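Local coordinates for protein isoform 2 of Dual oxidase maturation factor 1 (Homo sapiens, PDB 7D3F) that is probably required for maturation of the dual oxidase DUOX1 and its transport from the endoplasmic reticulum to the plasma membrane, at residues V186-L198 with G206-L218. Residues are numbered along the deposited sequence; the frame is centred on the assembly and turned at random.
Sequences VAFLCWLLANVML and GGYMLLATGIFQL
Met209 projects from helix 203-229 as a knob into a hole formed by Cys190, Leu193, Ala194 and Met197 of helix 169-199. Its CB rests on Ala194 CB at 3.6 Å; Met209 CG then passes between Cys190 O and Met197 CE, 3.7 Å from the latter. A bend at chi2 (61°) turns the rest of the chain, bringing SD alongside Met197 CE and the terminal methyl CE to Leu193 CD1, 3.7 Å away. Met197, itself bent at chi3, crosses this side chain at a slant.

One turn further along helix 203-229, the OG1 of Thr213 is hydrogen-bonded within its own helix to Met209 O (3.0 Å). That carbonyl also accepts Thr213 N, and the two donors reach it from opposite faces of its plane. Although it donates to Met209 O, Thr213 OG1 also abuts Cys190 CB across the interface, while CG2 lies against Ala187 O. Beyond it Val186 lays CG1 almost centrally over one face of the Phe216 ring, 3.4 Å from its centroid and 8° off the normal, a CH-pi contact. Cys190 SG meets the same ring obliquely, with Phe216 CD2 at 4.0 Å, while Ala187 CB packs on Phe216 CB.

Where the helices near their connection, Gly206 brings its bare backbone up to Ala194 and Leu198, the CD2 of Leu198 lying 3.8 Å from Gly206 CA. The close CA pairs Ala194-Gly206 and Ala187-Thr213 are consistent with the 8.1 Å axis separation of the two segments. No hydrogen bond links the segments; on other sides, helix 50-72 packs on Trp191 and helix 249-274 on Leu210. The arrangement is an antiparallel helical hairpin, its two helices predicted to span the membrane, crossing at -163°, with small residues and a knobs-into-holes contact at its interface.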
ATOM      1  N   VAL B 186      -3.046  14.815  13.311  1.00 62.87           N
ATOM      2  CA  VAL B 186      -2.555  16.167  13.055  1.00 59.19           C
ATOM      3  C   VAL B 186      -1.575  16.590  14.143  1.00 62.10           C
ATOM      4  O   VAL B 186      -0.540  17.207  13.864  1.00 71.61           O
ATOM      5  CB  VAL B 186      -3.731  17.154  12.932  1.00 57.16           C
ATOM      6  CG1 VAL B 186      -3.216  18.575  12.787  1.00 58.07           C
ATOM      7  CG2 VAL B 186      -4.608  16.787  11.746  1.00 60.82           C
ATOM      8  N   ALA B 187      -1.886  16.263  15.399  1.00 58.61           N
ATOM      9  CA  ALA B 187      -0.986  16.588  16.502  1.00 54.81           C
ATOM     10  C   ALA B 187       0.344  15.855  16.372  1.00 57.61           C
ATOM     11  O   ALA B 187       1.401  16.417  16.671  1.00 70.09           O
ATOM     12  CB  ALA B 187      -1.651  16.258  17.838  1.00 51.96           C
ATOM     13  N   PHE B 188       0.309  14.593  15.940  1.00 59.54           N
ATOM     14  CA  PHE B 188       1.544  13.839  15.737  1.00 59.73           C
ATOM     15  C   PHE B 188       2.383  14.443  14.615  1.00 67.19           C
ATOM     16  O   PHE B 188       3.615  14.528  14.725  1.00 74.18           O
ATOM     17  CB  PHE B 188       1.218  12.375  15.441  1.00 56.76           C
ATOM     18  CG  PHE B 188       2.428  11.521  15.186  1.00 58.62           C
ATOM     19  CD1 PHE B 188       3.216  11.079  16.235  1.00 59.50           C
ATOM     20  CD2 PHE B 188       2.771  11.153  13.895  1.00 55.79           C
ATOM     21  CE1 PHE B 188       4.328  10.292  16.002  1.00 57.37           C
ATOM     22  CE2 PHE B 188       3.881  10.365  13.656  1.00 58.01           C
ATOM     23  CZ  PHE B 188       4.660   9.934  14.711  1.00 55.38           C
ATOM     24  N   LEU B 189       1.736  14.862  13.525  1.00 64.59           N
ATOM     25  CA  LEU B 189       2.462  15.532  12.450  1.00 58.82           C
ATOM     26  C   LEU B 189       3.077  16.839  12.935  1.00 63.18           C
ATOM     27  O   LEU B 189       4.217  17.171  12.585  1.00 73.32           O
ATOM     28  CB  LEU B 189       1.529  15.779  11.264  1.00 65.53           C
ATOM     29  CG  LEU B 189       2.125  16.517  10.062  1.00 72.54           C
ATOM     30  CD1 LEU B 189       1.879  15.737   8.780  1.00 72.69           C
ATOM     31  CD2 LEU B 189       1.548  17.920   9.956  1.00 69.68           C
ATOM     32  N   CYS B 190       2.333  17.596  13.747  1.00 65.48           N
ATOM     33  CA  CYS B 190       2.871  18.830  14.308  1.00 66.06           C
ATOM     34  C   CYS B 190       4.036  18.545  15.249  1.00 65.99           C
ATOM     35  O   CYS B 190       4.988  19.327  15.317  1.00 75.74           O
ATOM     36  CB  CYS B 190       1.769  19.605  15.030  1.00 65.55           C
ATOM     37  SG  CYS B 190       0.476  20.254  13.945  1.00 93.48           S
ATOM     38  N   TRP B 191       3.974  17.434  15.987  1.00 64.15           N
ATOM     39  CA  TRP B 191       5.092  17.040  16.839  1.00 63.59           C
ATOM     40  C   TRP B 191       6.328  16.716  16.009  1.00 69.75           C
ATOM     41  O   TRP B 191       7.447  17.110  16.364  1.00 73.72           O
ATOM     42  CB  TRP B 191       4.693  15.841  17.701  1.00 62.53           C
ATOM     43  CG  TRP B 191       5.838  15.202  18.432  1.00 60.97           C
ATOM     44  CD1 TRP B 191       6.409  15.628  19.595  1.00 64.71           C
ATOM     45  CD2 TRP B 191       6.543  14.012  18.053  1.00 60.76           C
ATOM     46  NE1 TRP B 191       7.428  14.783  19.962  1.00 64.57           N
ATOM     47  CE2 TRP B 191       7.530  13.782  19.032  1.00 61.79           C
ATOM     48  CE3 TRP B 191       6.437  13.121  16.981  1.00 62.55           C
ATOM     49  CZ2 TRP B 191       8.405  12.699  18.971  1.00 63.86           C
ATOM     50  CZ3 TRP B 191       7.306  12.045  16.923  1.00 59.01           C
ATOM     51  CH2 TRP B 191       8.278  11.844  17.911  1.00 58.48           C
ATOM     52  N   LEU B 192       6.143  15.997  14.899  1.00 70.29           N
ATOM     53  CA  LEU B 192       7.261  15.716  14.000  1.00 67.71           C
ATOM     54  C   LEU B 192       7.867  17.008  13.465  1.00 72.74           C
ATOM     55  O   LEU B 192       9.093  17.176  13.447  1.00 79.07           O
ATOM     56  CB  LEU B 192       6.796  14.827  12.845  1.00 62.03           C
ATOM     57  CG  LEU B 192       6.546  13.344  13.116  1.00 62.30           C
ATOM     58  CD1 LEU B 192       5.922  12.690  11.894  1.00 61.24           C
ATOM     59  CD2 LEU B 192       7.842  12.648  13.489  1.00 66.47           C
ATOM     60  N   LEU B 193       7.013  17.938  13.032  1.00 71.24           N
ATOM     61  CA  LEU B 193       7.507  19.203  12.497  1.00 69.72           C
ATOM     62  C   LEU B 193       8.215  20.024  13.570  1.00 75.69           C
ATOM     63  O   LEU B 193       9.230  20.672  13.289  1.00 86.65           O
ATOM     64  CB  LEU B 193       6.357  19.994  11.874  1.00 71.27           C
ATOM     65  CG  LEU B 193       5.787  19.383  10.590  1.00 78.78           C
ATOM     66  CD1 LEU B 193       4.706  20.271   9.998  1.00 80.33           C
ATOM     67  CD2 LEU B 193       6.896  19.134   9.578  1.00 81.24           C
ATOM     68  N   ALA B 194       7.693  20.017  14.799  1.00 71.90           N
ATOM     69  CA  ALA B 194       8.347  20.731  15.891  1.00 73.37           C
ATOM     70  C   ALA B 194       9.716  20.139  16.193  1.00 77.52           C
ATOM     71  O   ALA B 194      10.684  20.876  16.411  1.00 88.18           O
ATOM     72  CB  ALA B 194       7.465  20.703  17.139  1.00 72.81           C
ATOM     73  N   ASN B 195       9.816  18.808  16.212  1.00 75.85           N
ATOM     74  CA  ASN B 195      11.112  18.173  16.430  1.00 79.01           C
ATOM     75  C   ASN B 195      12.089  18.524  15.317  1.00 84.94           C
ATOM     76  O   ASN B 195      13.276  18.755  15.574  1.00 89.10           O
ATOM     77  CB  ASN B 195      10.945  16.658  16.540  1.00 79.21           C
ATOM     78  CG  ASN B 195      10.749  16.197  17.969  1.00 82.85           C
ATOM     79  OD1 ASN B 195      11.688  15.733  18.618  1.00 87.99           O
ATOM     80  ND2 ASN B 195       9.529  16.331  18.473  1.00 81.36           N
ATOM     81  N   VAL B 196      11.611  18.559  14.071  1.00 85.37           N
ATOM     82  CA  VAL B 196      12.486  18.904  12.952  1.00 80.87           C
ATOM     83  C   VAL B 196      12.964  20.348  13.069  1.00 86.74           C
ATOM     84  O   VAL B 196      14.151  20.645  12.892  1.00 97.83           O
ATOM     85  CB  VAL B 196      11.768  18.655  11.612  1.00 80.25           C
ATOM     86  CG1 VAL B 196      12.526  19.314  10.469  1.00 73.90           C
ATOM     87  CG2 VAL B 196      11.624  17.163  11.364  1.00 82.42           C
ATOM     88  N   MET B 197      12.048  21.266  13.380  1.00 86.73           N
ATOM     89  CA  MET B 197      12.359  22.691  13.358  1.00 87.27           C
ATOM     90  C   MET B 197      13.053  23.186  14.620  1.00 90.86           C
ATOM     91  O   MET B 197      13.613  24.288  14.601  1.00 99.64           O
ATOM     92  CB  MET B 197      11.082  23.504  13.123  1.00 86.13           C
ATOM     93  CG  MET B 197      10.421  23.240  11.780  1.00 90.27           C
ATOM     94  SD  MET B 197       9.109  24.422  11.415  1.00108.86           S
ATOM     95  CE  MET B 197       8.150  24.339  12.926  1.00 90.76           C
ATOM     96  N   LEU B 198      13.035  22.420  15.714  1.00 86.28           N
ATOM     97  CA  LEU B 198      13.813  22.821  16.883  1.00 89.09           C
ATOM     98  C   LEU B 198      15.309  22.713  16.633  1.00 98.37           C
ATOM     99  O   LEU B 198      16.087  23.410  17.291  1.00106.27           O
ATOM    100  CB  LEU B 198      13.423  21.986  18.104  1.00 90.04           C
ATOM    101  CG  LEU B 198      12.140  22.405  18.825  1.00 88.22           C
ATOM    102  CD1 LEU B 198      11.937  21.588  20.092  1.00 89.99           C
ATOM    103  CD2 LEU B 198      12.159  23.894  19.138  1.00 88.75           C
ATOM    104  N   GLY B 206       9.535  26.310  16.051  1.00 93.00           N
ATOM    105  CA  GLY B 206       9.438  25.044  16.762  1.00 90.72           C
ATOM    106  C   GLY B 206       8.572  25.137  18.004  1.00 89.79           C
ATOM    107  O   GLY B 206       7.760  24.246  18.279  1.00 92.98           O
ATOM    108  N   GLY B 207       8.729  26.219  18.771  1.00 87.50           N
ATOM    109  CA  GLY B 207       7.872  26.415  19.931  1.00 83.93           C
ATOM    110  C   GLY B 207       6.411  26.570  19.554  1.00 85.82           C
ATOM    111  O   GLY B 207       5.525  26.015  20.213  1.00 90.86           O
ATOM    112  N   TYR B 208       6.138  27.319  18.484  1.00 85.53           N
ATOM    113  CA  TYR B 208       4.760  27.471  18.024  1.00 82.72           C
ATOM    114  C   TYR B 208       4.194  26.146  17.529  1.00 82.10           C
ATOM    115  O   TYR B 208       3.006  25.866  17.716  1.00 83.24           O
ATOM    116  CB  TYR B 208       4.678  28.538  16.931  1.00 85.99           C
ATOM    117  CG  TYR B 208       4.711  29.959  17.456  1.00 95.96           C
ATOM    118  CD1 TYR B 208       5.746  30.821  17.121  1.00 97.58           C
ATOM    119  CD2 TYR B 208       3.708  30.435  18.290  1.00 97.33           C
ATOM    120  CE1 TYR B 208       5.782  32.118  17.599  1.00100.37           C
ATOM    121  CE2 TYR B 208       3.734  31.731  18.773  1.00 96.42           C
ATOM    122  CZ  TYR B 208       4.774  32.567  18.425  1.00101.97           C
ATOM    123  OH  TYR B 208       4.806  33.856  18.903  1.00102.64           O
ATOM    124  N   MET B 209       5.025  25.313  16.897  1.00 77.96           N
ATOM    125  CA  MET B 209       4.562  24.001  16.455  1.00 74.95           C
ATOM    126  C   MET B 209       4.249  23.094  17.641  1.00 77.83           C
ATOM    127  O   MET B 209       3.277  22.331  17.607  1.00 86.34           O
ATOM    128  CB  MET B 209       5.604  23.358  15.541  1.00 74.44           C
ATOM    129  CG  MET B 209       5.036  22.843  14.231  1.00 78.35           C
ATOM    130  SD  MET B 209       4.306  24.163  13.245  1.00107.47           S
ATOM    131  CE  MET B 209       3.662  23.237  11.854  1.00 88.95           C
ATOM    132  N   LEU B 210       5.067  23.154  18.694  1.00 74.69           N
ATOM    133  CA  LEU B 210       4.761  22.395  19.907  1.00 71.03           C
ATOM    134  C   LEU B 210       3.462  22.881  20.543  1.00 74.55           C
ATOM    135  O   LEU B 210       2.639  22.075  21.008  1.00 84.59           O
ATOM    136  CB  LEU B 210       5.925  22.502  20.892  1.00 70.14           C
ATOM    137  CG  LEU B 210       5.891  21.608  22.131  1.00 76.93           C
ATOM    138  CD1 LEU B 210       5.776  20.146  21.733  1.00 80.87           C
ATOM    139  CD2 LEU B 210       7.135  21.836  22.974  1.00 80.75           C
ATOM    140  N   LEU B 211       3.260  24.201  20.567  1.00 73.61           N
ATOM    141  CA  LEU B 211       2.004  24.751  21.066  1.00 67.97           C
ATOM    142  C   LEU B 211       0.827  24.271  20.224  1.00 71.03           C
ATOM    143  O   LEU B 211      -0.245  23.972  20.759  1.00 76.55           O
ATOM    144  CB  LEU B 211       2.076  26.280  21.084  1.00 70.23           C
ATOM    145  CG  LEU B 211       1.017  27.068  21.860  1.00 70.70           C
ATOM    146  CD1 LEU B 211       1.610  28.372  22.362  1.00 77.19           C
ATOM    147  CD2 LEU B 211      -0.211  27.346  21.005  1.00 77.47           C
ATOM    148  N   ALA B 212       1.011  24.195  18.905  1.00 71.99           N
ATOM    149  CA  ALA B 212      -0.040  23.683  18.029  1.00 72.55           C
ATOM    150  C   ALA B 212      -0.322  22.211  18.304  1.00 73.81           C
ATOM    151  O   ALA B 212      -1.475  21.774  18.236  1.00 80.56           O
ATOM    152  CB  ALA B 212       0.349  23.892  16.566  1.00 71.32           C
ATOM    153  N   THR B 213       0.719  21.429  18.596  1.00 71.83           N
ATOM    154  CA  THR B 213       0.518  20.033  18.978  1.00 67.99           C
ATOM    155  C   THR B 213      -0.352  19.936  20.224  1.00 70.59           C
ATOM    156  O   THR B 213      -1.308  19.147  20.277  1.00 79.42           O
ATOM    157  CB  THR B 213       1.868  19.353  19.219  1.00 68.06           C
ATOM    158  OG1 THR B 213       2.665  19.420  18.030  1.00 75.77           O
ATOM    159  CG2 THR B 213       1.671  17.897  19.613  1.00 71.46           C
ATOM    160  N   GLY B 214      -0.034  20.741  21.240  1.00 69.39           N
ATOM    161  CA  GLY B 214      -0.859  20.758  22.439  1.00 66.77           C
ATOM    162  C   GLY B 214      -2.285  21.197  22.161  1.00 67.77           C
ATOM    163  O   GLY B 214      -3.241  20.633  22.707  1.00 71.64           O
ATOM    164  N   ILE B 215      -2.446  22.207  21.305  1.00 67.35           N
ATOM    165  CA  ILE B 215      -3.775  22.701  20.956  1.00 63.13           C
ATOM    166  C   ILE B 215      -4.585  21.612  20.269  1.00 62.83           C
ATOM    167  O   ILE B 215      -5.773  21.433  20.552  1.00 68.59           O
ATOM    168  CB  ILE B 215      -3.665  23.964  20.080  1.00 65.86           C
ATOM    169  CG1 ILE B 215      -3.184  25.152  20.915  1.00 68.06           C
ATOM    170  CG2 ILE B 215      -4.995  24.281  19.415  1.00 66.23           C
ATOM    171  CD1 ILE B 215      -4.090  25.487  22.079  1.00 68.85           C
ATOM    172  N   PHE B 216      -3.959  20.867  19.355  1.00 64.17           N
ATOM    173  CA  PHE B 216      -4.679  19.808  18.654  1.00 61.72           C
ATOM    174  C   PHE B 216      -5.024  18.655  19.588  1.00 59.89           C
ATOM    175  O   PHE B 216      -6.091  18.043  19.454  1.00 68.81           O
ATOM    176  CB  PHE B 216      -3.871  19.320  17.453  1.00 61.53           C
ATOM    177  CG  PHE B 216      -4.079  20.144  16.214  1.00 68.63           C
ATOM    178  CD1 PHE B 216      -5.280  20.091  15.528  1.00 68.61           C
ATOM    179  CD2 PHE B 216      -3.077  20.972  15.737  1.00 74.41           C
ATOM    180  CE1 PHE B 216      -5.480  20.849  14.390  1.00 67.84           C
ATOM    181  CE2 PHE B 216      -3.269  21.732  14.599  1.00 74.97           C
ATOM    182  CZ  PHE B 216      -4.473  21.672  13.924  1.00 72.18           C
ATOM    183  N   GLN B 217      -4.144  18.342  20.545  1.00 59.48           N
ATOM    184  CA  GLN B 217      -4.498  17.330  21.539  1.00 56.82           C
ATOM    185  C   GLN B 217      -5.705  17.767  22.365  1.00 60.48           C
ATOM    186  O   GLN B 217      -6.635  16.979  22.597  1.00 65.23           O
ATOM    187  CB  GLN B 217      -3.304  17.037  22.449  1.00 58.81           C
ATOM    188  CG  GLN B 217      -2.136  16.360  21.754  1.00 62.00           C
ATOM    189  CD  GLN B 217      -1.099  15.846  22.733  1.00 73.09           C
ATOM    190  OE1 GLN B 217      -1.414  15.075  23.641  1.00 69.14           O
ATOM    191  NE2 GLN B 217       0.146  16.275  22.559  1.00 80.92           N
ATOM    192  N   LEU B 218      -5.714  19.028  22.807  1.00 61.88           N
ATOM    193  CA  LEU B 218      -6.850  19.527  23.577  1.00 55.02           C
ATOM    194  C   LEU B 218      -8.120  19.566  22.731  1.00 58.90           C
ATOM    195  O   LEU B 218      -9.218  19.315  23.240  1.00 68.00           O
ATOM    196  CB  LEU B 218      -6.535  20.908  24.148  1.00 59.05           C
ATOM    197  CG  LEU B 218      -5.388  20.957  25.160  1.00 61.12           C
ATOM    198  CD1 LEU B 218      -5.293  22.332  25.804  1.00 68.41           C
ATOM    199  CD2 LEU B 218      -5.549  19.873  26.216  1.00 60.31           C
TER